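Local coordinates for trwC protein (Escherichia coli, PDB 1OMH) that acts as the relaxase of bacterial conjugation, its N-terminal domain recognising and processing origin-of-transfer DNA, here bound without metal, at residues S34-K39 against K53-L58; L86-P91 against R112-T117. All coordinates share one frame; numbering follows the deposited sequence.

Interaction 1. Residues S34-K39 against K53-L58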
loop_
_atom_site.group_PDB
_atom_site.type_symbol
_atom_site.label_atom_id
_atom_site.label_comp_id
_atom_site.label_asym_id
_atom_site.label_seq_id
_atom_site.Cartn_x
_atom_site.Cartn_y
_atom_site.Cartn_z
ATOM N N SER B 34 -11.707 -3.045 5.288
ATOM C CA SER B 34 -10.745 -4.112 5.561
ATOM C C SER B 34 -11.288 -5.376 4.911
ATOM O O SER B 34 -12.317 -5.903 5.337
ATOM C CB SER B 34 -10.598 -4.327 7.068
ATOM O OG SER B 34 -10.103 -3.158 7.707
ATOM N N GLU B 35 -10.596 -5.868 3.888
ATOM C CA GLU B 35 -11.047 -7.051 3.158
ATOM C C GLU B 35 -9.930 -8.067 2.903
ATOM O O GLU B 35 -8.769 -7.696 2.758
ATOM C CB GLU B 35 -11.636 -6.598 1.819
ATOM C CG GLU B 35 -12.318 -7.683 0.999
ATOM N N TRP B 36 -10.294 -9.347 2.847
ATOM C CA TRP B 36 -9.336 -10.418 2.580
ATOM C C TRP B 36 -9.216 -10.614 1.077
ATOM O O TRP B 36 -10.124 -10.265 0.321
ATOM C CB TRP B 36 -9.806 -11.765 3.149
ATOM C CG TRP B 36 -9.865 -11.900 4.629
ATOM C CD1 TRP B 36 -10.993 -12.034 5.397
ATOM C CD2 TRP B 36 -8.756 -12.016 5.523
ATOM N NE1 TRP B 36 -10.650 -12.235 6.709
ATOM C CE2 TRP B 36 -9.284 -12.230 6.817
ATOM C CE3 TRP B 36 -7.366 -11.969 5.358
ATOM C CZ2 TRP B 36 -8.471 -12.389 7.939
ATOM C CZ3 TRP B 36 -6.559 -12.127 6.472
ATOM C CH2 TRP B 36 -7.115 -12.337 7.749
ATOM N N GLN B 37 -8.092 -11.184 0.652
ATOM C CA GLN B 37 -7.869 -11.504 -0.751
ATOM C C GLN B 37 -6.784 -12.566 -0.852
ATOM O O GLN B 37 -5.889 -12.629 -0.004
ATOM C CB GLN B 37 -7.451 -10.279 -1.575
ATOM C CG GLN B 37 -7.461 -10.596 -3.082
ATOM C CD GLN B 37 -7.085 -9.425 -3.966
ATOM O OE1 GLN B 37 -7.437 -8.280 -3.687
ATOM N NE2 GLN B 37 -6.386 -9.713 -5.059
ATOM N N GLY B 38 -6.878 -13.398 -1.887
ATOM C CA GLY B 38 -5.887 -14.435 -2.102
ATOM C C GLY B 38 -6.425 -15.853 -2.078
ATOM O O GLY B 38 -7.228 -16.210 -1.216
ATOM N N LYS B 39 -5.980 -16.663 -3.034
ATOM C CA LYS B 39 -6.402 -18.057 -3.112
ATOM C C LYS B 39 -6.069 -18.697 -1.773
ATOM O O LYS B 39 -6.792 -19.562 -1.284
ATOM C CB LYS B 39 -5.651 -18.781 -4.237
ATOM C CG LYS B 39 -5.872 -18.191 -5.624
ATOM C CD LYS B 39 -5.074 -18.955 -6.677
ATOM C CE LYS B 39 -5.182 -18.312 -8.055
ATOM N NZ LYS B 39 -6.570 -18.344 -8.592
ATOM N N LYS B 53 -8.768 -10.540 14.932
ATOM C CA LYS B 53 -8.184 -11.582 15.761
ATOM C C LYS B 53 -7.447 -12.603 14.906
ATOM O O LYS B 53 -6.295 -12.933 15.185
ATOM C CB LYS B 53 -9.255 -12.288 16.602
ATOM C CG LYS B 53 -8.653 -13.159 17.702
ATOM C CD LYS B 53 -9.710 -13.918 18.497
ATOM C CE LYS B 53 -9.050 -14.775 19.571
ATOM N NZ LYS B 53 -10.032 -15.587 20.341
ATOM N N ARG B 54 -8.107 -13.104 13.868
ATOM C CA ARG B 54 -7.471 -14.084 13.001
ATOM C C ARG B 54 -6.247 -13.434 12.354
ATOM O O ARG B 54 -5.203 -14.068 12.200
ATOM C CB ARG B 54 -8.454 -14.567 11.928
ATOM C CG ARG B 54 -8.010 -15.831 11.185
ATOM C CD ARG B 54 -7.925 -17.033 12.122
ATOM N NE ARG B 54 -7.331 -18.208 11.483
ATOM C CZ ARG B 54 -7.923 -18.931 10.536
ATOM N NH1 ARG B 54 -9.136 -18.610 10.104
ATOM N NH2 ARG B 54 -7.300 -19.982 10.020
ATOM N N PHE B 55 -6.374 -12.156 12.007
ATOM C CA PHE B 55 -5.279 -11.428 11.377
ATOM C C PHE B 55 -4.028 -11.359 12.247
ATOM O O PHE B 55 -2.926 -11.607 11.757
ATOM C CB PHE B 55 -5.727 -10.013 10.999
ATOM C CG PHE B 55 -4.699 -9.235 10.220
ATOM C CD1 PHE B 55 -4.148 -8.069 10.743
ATOM C CD2 PHE B 55 -4.288 -9.663 8.960
ATOM C CE1 PHE B 55 -3.200 -7.334 10.021
ATOM C CE2 PHE B 55 -3.341 -8.935 8.230
ATOM C CZ PHE B 55 -2.799 -7.772 8.762
ATOM N N ARG B 56 -4.183 -11.023 13.528
ATOM C CA ARG B 56 -3.030 -10.933 14.427
ATOM C C ARG B 56 -2.300 -12.268 14.577
ATOM O O ARG B 56 -1.072 -12.311 14.589
ATOM C CB ARG B 56 -3.443 -10.424 15.819
ATOM C CG ARG B 56 -3.452 -8.902 15.973
ATOM C CD ARG B 56 -3.906 -8.484 17.377
ATOM N NE ARG B 56 -3.962 -7.033 17.550
ATOM C CZ ARG B 56 -2.902 -6.246 17.710
ATOM N NH1 ARG B 56 -3.064 -4.937 17.859
ATOM N NH2 ARG B 56 -1.678 -6.763 17.728
ATOM N N GLU B 57 -3.047 -13.359 14.699
ATOM C CA GLU B 57 -2.396 -14.649 14.847
ATOM C C GLU B 57 -1.673 -15.035 13.563
ATOM O O GLU B 57 -0.529 -15.494 13.609
ATOM C CB GLU B 57 -3.399 -15.731 15.245
ATOM C CG GLU B 57 -4.594 -15.864 14.345
ATOM C CD GLU B 57 -5.441 -17.067 14.711
ATOM O OE1 GLU B 57 -5.305 -18.118 14.041
ATOM O OE2 GLU B 57 -6.227 -16.964 15.681
ATOM N N LEU B 58 -2.331 -14.842 12.421
ATOM C CA LEU B 58 -1.709 -15.160 11.143
ATOM C C LEU B 58 -0.390 -14.412 11.042
ATOM O O LEU B 58 0.610 -14.960 10.579
ATOM C CB LEU B 58 -2.624 -14.787 9.987
ATOM C CG LEU B 58 -3.819 -15.718 9.792
ATOM C CD1 LEU B 58 -4.682 -15.199 8.669
ATOM C CD2 LEU B 58 -3.335 -17.133 9.484
#

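Interaction 2. Residues L86-P91 against R112-T117. With nucleotides of chain A.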
loop_
_atom_site.group_PDB
_atom_site.type_symbol
_atom_site.label_atom_id
_atom_site.label_comp_id
_atom_site.label_asym_id
_atom_site.label_seq_id
_atom_site.Cartn_x
_atom_site.Cartn_y
_atom_site.Cartn_z
ATOM N N LEU B 86 2.310 -3.992 0.987
ATOM C CA LEU B 86 2.357 -3.306 -0.294
ATOM C C LEU B 86 1.389 -2.133 -0.127
ATOM O O LEU B 86 0.178 -2.322 0.003
ATOM C CB LEU B 86 1.910 -4.226 -1.439
ATOM C CG LEU B 86 2.762 -5.456 -1.796
ATOM C CD1 LEU B 86 2.261 -6.068 -3.098
ATOM C CD2 LEU B 86 4.218 -5.070 -1.950
ATOM N N THR B 87 1.937 -0.924 -0.102
ATOM C CA THR B 87 1.132 0.279 0.071
ATOM C C THR B 87 0.866 0.971 -1.260
ATOM O O THR B 87 1.782 1.514 -1.880
ATOM C CB THR B 87 1.837 1.270 1.010
ATOM O OG1 THR B 87 2.020 0.653 2.289
ATOM C CG2 THR B 87 1.020 2.546 1.166
ATOM N N PHE B 88 -0.397 0.929 -1.681
ATOM C CA PHE B 88 -0.853 1.541 -2.924
ATOM C C PHE B 88 -1.433 2.922 -2.620
ATOM O O PHE B 88 -2.385 3.034 -1.857
ATOM C CB PHE B 88 -1.967 0.706 -3.573
ATOM C CG PHE B 88 -1.555 -0.674 -3.974
ATOM C CD1 PHE B 88 -1.499 -1.704 -3.036
ATOM C CD2 PHE B 88 -1.231 -0.951 -5.298
ATOM C CE1 PHE B 88 -1.126 -2.998 -3.416
ATOM C CE2 PHE B 88 -0.855 -2.242 -5.686
ATOM C CZ PHE B 88 -0.804 -3.263 -4.744
ATOM N N SER B 89 -0.884 3.959 -3.239
ATOM C CA SER B 89 -1.371 5.315 -3.016
ATOM C C SER B 89 -1.768 5.965 -4.336
ATOM O O SER B 89 -1.028 5.919 -5.310
ATOM C CB SER B 89 -0.287 6.148 -2.337
ATOM O OG SER B 89 0.091 5.542 -1.109
ATOM N N ALA B 90 -2.946 6.567 -4.356
ATOM C CA ALA B 90 -3.447 7.228 -5.549
ATOM C C ALA B 90 -2.847 8.618 -5.715
ATOM O O ALA B 90 -2.328 9.204 -4.757
ATOM C CB ALA B 90 -4.957 7.333 -5.473
ATOM N N PRO B 91 -2.874 9.147 -6.950
ATOM C CA PRO B 91 -2.346 10.484 -7.223
ATOM C C PRO B 91 -3.173 11.425 -6.343
ATOM O O PRO B 91 -4.311 11.105 -6.017
ATOM C CB PRO B 91 -2.650 10.676 -8.702
ATOM C CG PRO B 91 -2.508 9.274 -9.244
ATOM C CD PRO B 91 -3.221 8.451 -8.204
ATOM N N ARG B 112 -10.459 -1.598 -7.017
ATOM C CA ARG B 112 -10.320 -2.545 -8.122
ATOM C C ARG B 112 -8.878 -2.597 -8.617
ATOM O O ARG B 112 -8.329 -3.677 -8.820
ATOM C CB ARG B 112 -11.241 -2.161 -9.279
ATOM C CG ARG B 112 -12.716 -2.408 -9.014
ATOM C CD ARG B 112 -13.570 -1.848 -10.144
ATOM N NE ARG B 112 -14.984 -2.181 -9.995
ATOM C CZ ARG B 112 -15.953 -1.669 -10.747
ATOM N NH1 ARG B 112 -15.661 -0.794 -11.699
ATOM N NH2 ARG B 112 -17.212 -2.033 -10.552
ATOM N N ALA B 113 -8.266 -1.433 -8.806
ATOM C CA ALA B 113 -6.889 -1.390 -9.278
ATOM C C ALA B 113 -5.985 -2.137 -8.300
ATOM O O ALA B 113 -5.062 -2.837 -8.717
ATOM C CB ALA B 113 -6.425 0.051 -9.445
ATOM N N VAL B 114 -6.263 -2.000 -7.005
ATOM C CA VAL B 114 -5.486 -2.691 -5.979
ATOM C C VAL B 114 -5.707 -4.204 -6.081
ATOM O O VAL B 114 -4.757 -4.974 -6.056
ATOM C CB VAL B 114 -5.888 -2.231 -4.552
ATOM C CG1 VAL B 114 -5.226 -3.115 -3.516
ATOM C CG2 VAL B 114 -5.470 -0.770 -4.328
ATOM N N ALA B 115 -6.964 -4.622 -6.200
ATOM C CA ALA B 115 -7.286 -6.045 -6.292
ATOM C C ALA B 115 -6.650 -6.709 -7.514
ATOM O O ALA B 115 -6.111 -7.810 -7.419
ATOM C CB ALA B 115 -8.803 -6.238 -6.320
ATOM N N ARG B 116 -6.710 -6.039 -8.659
ATOM C CA ARG B 116 -6.135 -6.588 -9.880
ATOM C C ARG B 116 -4.614 -6.680 -9.805
ATOM O O ARG B 116 -4.012 -7.631 -10.309
ATOM C CB ARG B 116 -6.560 -5.742 -11.079
ATOM C CG ARG B 116 -8.043 -5.867 -11.398
ATOM C CD ARG B 116 -8.480 -4.822 -12.406
ATOM N NE ARG B 116 -9.922 -4.856 -12.639
ATOM C CZ ARG B 116 -10.595 -3.914 -13.291
ATOM N NH1 ARG B 116 -9.956 -2.858 -13.779
ATOM N NH2 ARG B 116 -11.906 -4.029 -13.457
ATOM N N THR B 117 -3.987 -5.699 -9.165
ATOM C CA THR B 117 -2.538 -5.719 -9.046
ATOM C C THR B 117 -2.124 -6.861 -8.125
ATOM O O THR B 117 -1.145 -7.560 -8.392
ATOM C CB THR B 117 -2.007 -4.388 -8.488
ATOM O OG1 THR B 117 -2.475 -3.312 -9.311
ATOM C CG2 THR B 117 -0.483 -4.377 -8.480
ATOM P P DT A 23 3.505 14.224 -6.445
ATOM O OP1 DT A 23 2.304 14.493 -7.273
ATOM O OP2 DT A 23 4.613 15.208 -6.418
ATOM O "O5'" DT A 23 3.051 13.881 -4.948
ATOM C "C5'" DT A 23 2.207 14.779 -4.173
ATOM C "C4'" DT A 23 1.212 13.974 -3.361
ATOM O "O4'" DT A 23 0.597 13.035 -4.251
ATOM C "C3'" DT A 23 1.723 13.176 -2.145
ATOM O "O3'" DT A 23 0.888 13.650 -1.075
ATOM C "C2'" DT A 23 0.936 11.878 -2.210
ATOM C "C1'" DT A 23 0.362 11.810 -3.612
ATOM N N1 DT A 23 0.706 10.724 -4.548
ATOM C C2 DT A 23 0.562 9.418 -4.149
ATOM O O2 DT A 23 0.311 9.097 -3.002
ATOM N N3 DT A 23 0.716 8.496 -5.156
ATOM C C4 DT A 23 1.018 8.751 -6.484
ATOM O O4 DT A 23 1.083 7.819 -7.283
ATOM C C5 DT A 23 1.228 10.146 -6.810
ATOM C C7 DT A 23 1.589 10.530 -8.211
ATOM C C6 DT A 23 1.081 11.043 -5.836
#

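Interaction 1. Residues S34-K39 against K53-L58
Trp36 reaches from strand 34-37 to helix 52-60, and the six-membered half of its indole is all that meets Phe55 and Leu58. Ahead of it, Ser34 ties the edge strand by a backbone hydrogen bond to Val50, just before the helix. At Trp36, CG stands anti to the carbonyl carbon (chi1 -68°), which sends the indole from the strand towards the helix. Its leading atom, CH2, lies 3.9 Å from CD1 of Leu58, whose side chain comes from the opposite direction, and 4.1 Å from CD2 of Phe55. The indole is met obliquely by both, whereas on the phenyl ring CH2 sits at the edge, near the ring plane. No hydrogen bond crosses between the segments: this is apolar packing of a helix on an outermost strand of the five-stranded antiparallel sheet of the relaxase domain. From the helix Phe55 goes on to meet Phe148 edge-to-face and to touch Val165, and Leu58 rests on Leu167. Beside the apolar patch, Arg54 turns its guanidinium away and makes a salt bridge within the helix, its NE 3.3 Å from OE1 of Glu57, the hydrogen bond weak. Further along the strand, Gln37 points its amide to Lys147 and helix 104-122. Gly38 occupies the N-cap position before helix 39-43 with backbone angles (phi 119°, psi 136°) that by themselves call for glycine, and Lys39 N bonds to Glu122.

Interaction 2. Residues L86-P91 against R112-T117
Helix 104-122 packs on the central antiparallel sheet of the relaxase domain through Phe88 of strand 81-89, which meets Val114 and Thr117. The helix approaches the phenyl group from two directions, and Tyr196 of helix 189-206 also meets the ring. Over one face lies CG1 of Val114, in a CH-pi contact 4.3 Å from the ring centroid and 22° off the normal, shifted toward the rim near CD1 and CE1. The other valine methyl, CG2, packs 3.9 Å from CB of Phe88, at the root of the side chain. Thr117 instead approaches the ring edge: its CG2 lies in the ring plane, 3.5 Å from CE2 of Phe88. This methyl stands anti to the backbone N, while the chi1 of -55° turns OG1 back along the helix, where it donates a 2.7 Å hydrogen bond to O of Ala113. That carbonyl also accepts N of Thr117, the two donors arriving from opposite faces of its plane. The hydroxyl proton is thus spent within the helix, and the same rotation presents the methyl to the ring. Replacing Phe88 by an alanine would probably open a gap between strand and helix, with the Val114 and Thr117 methyls losing the ring they pack against. Ser89 directs its CB away from the helix, and its O accepts a weak hydrogen bond from N3 of DT23 of chain A, 3.1 Å long. This is consistent with the HUH-type relaxase fold of the Rep clan, in which helices back an antiparallel sheet carrying the metal and DNA site.

Overall arrangement
The two contacts lie about 18 Å apart, centre to centre, and follow each other along the chain, interaction 1 closing before interaction 2 opens. Both reach the same five-stranded antiparallel sheet: strand 34-37 is an outermost strand, whereas 81-89 lies between 2-8 and 158-167. Helices 52-60 and 104-122 lie on opposite faces of it. A probable hydrogen bond joins the contacts, NE2 of Gln37 reaching O of Ala115 at 3.0 Å. Between strands 34-37 and 81-89 in the sheet run 145-152 and 158-167, which carry the metal-binding histidines His150, His161 and His163. The metal site, empty in this model, thus belongs to the sheet that both helices pack against, with DNA bound near interaction 2.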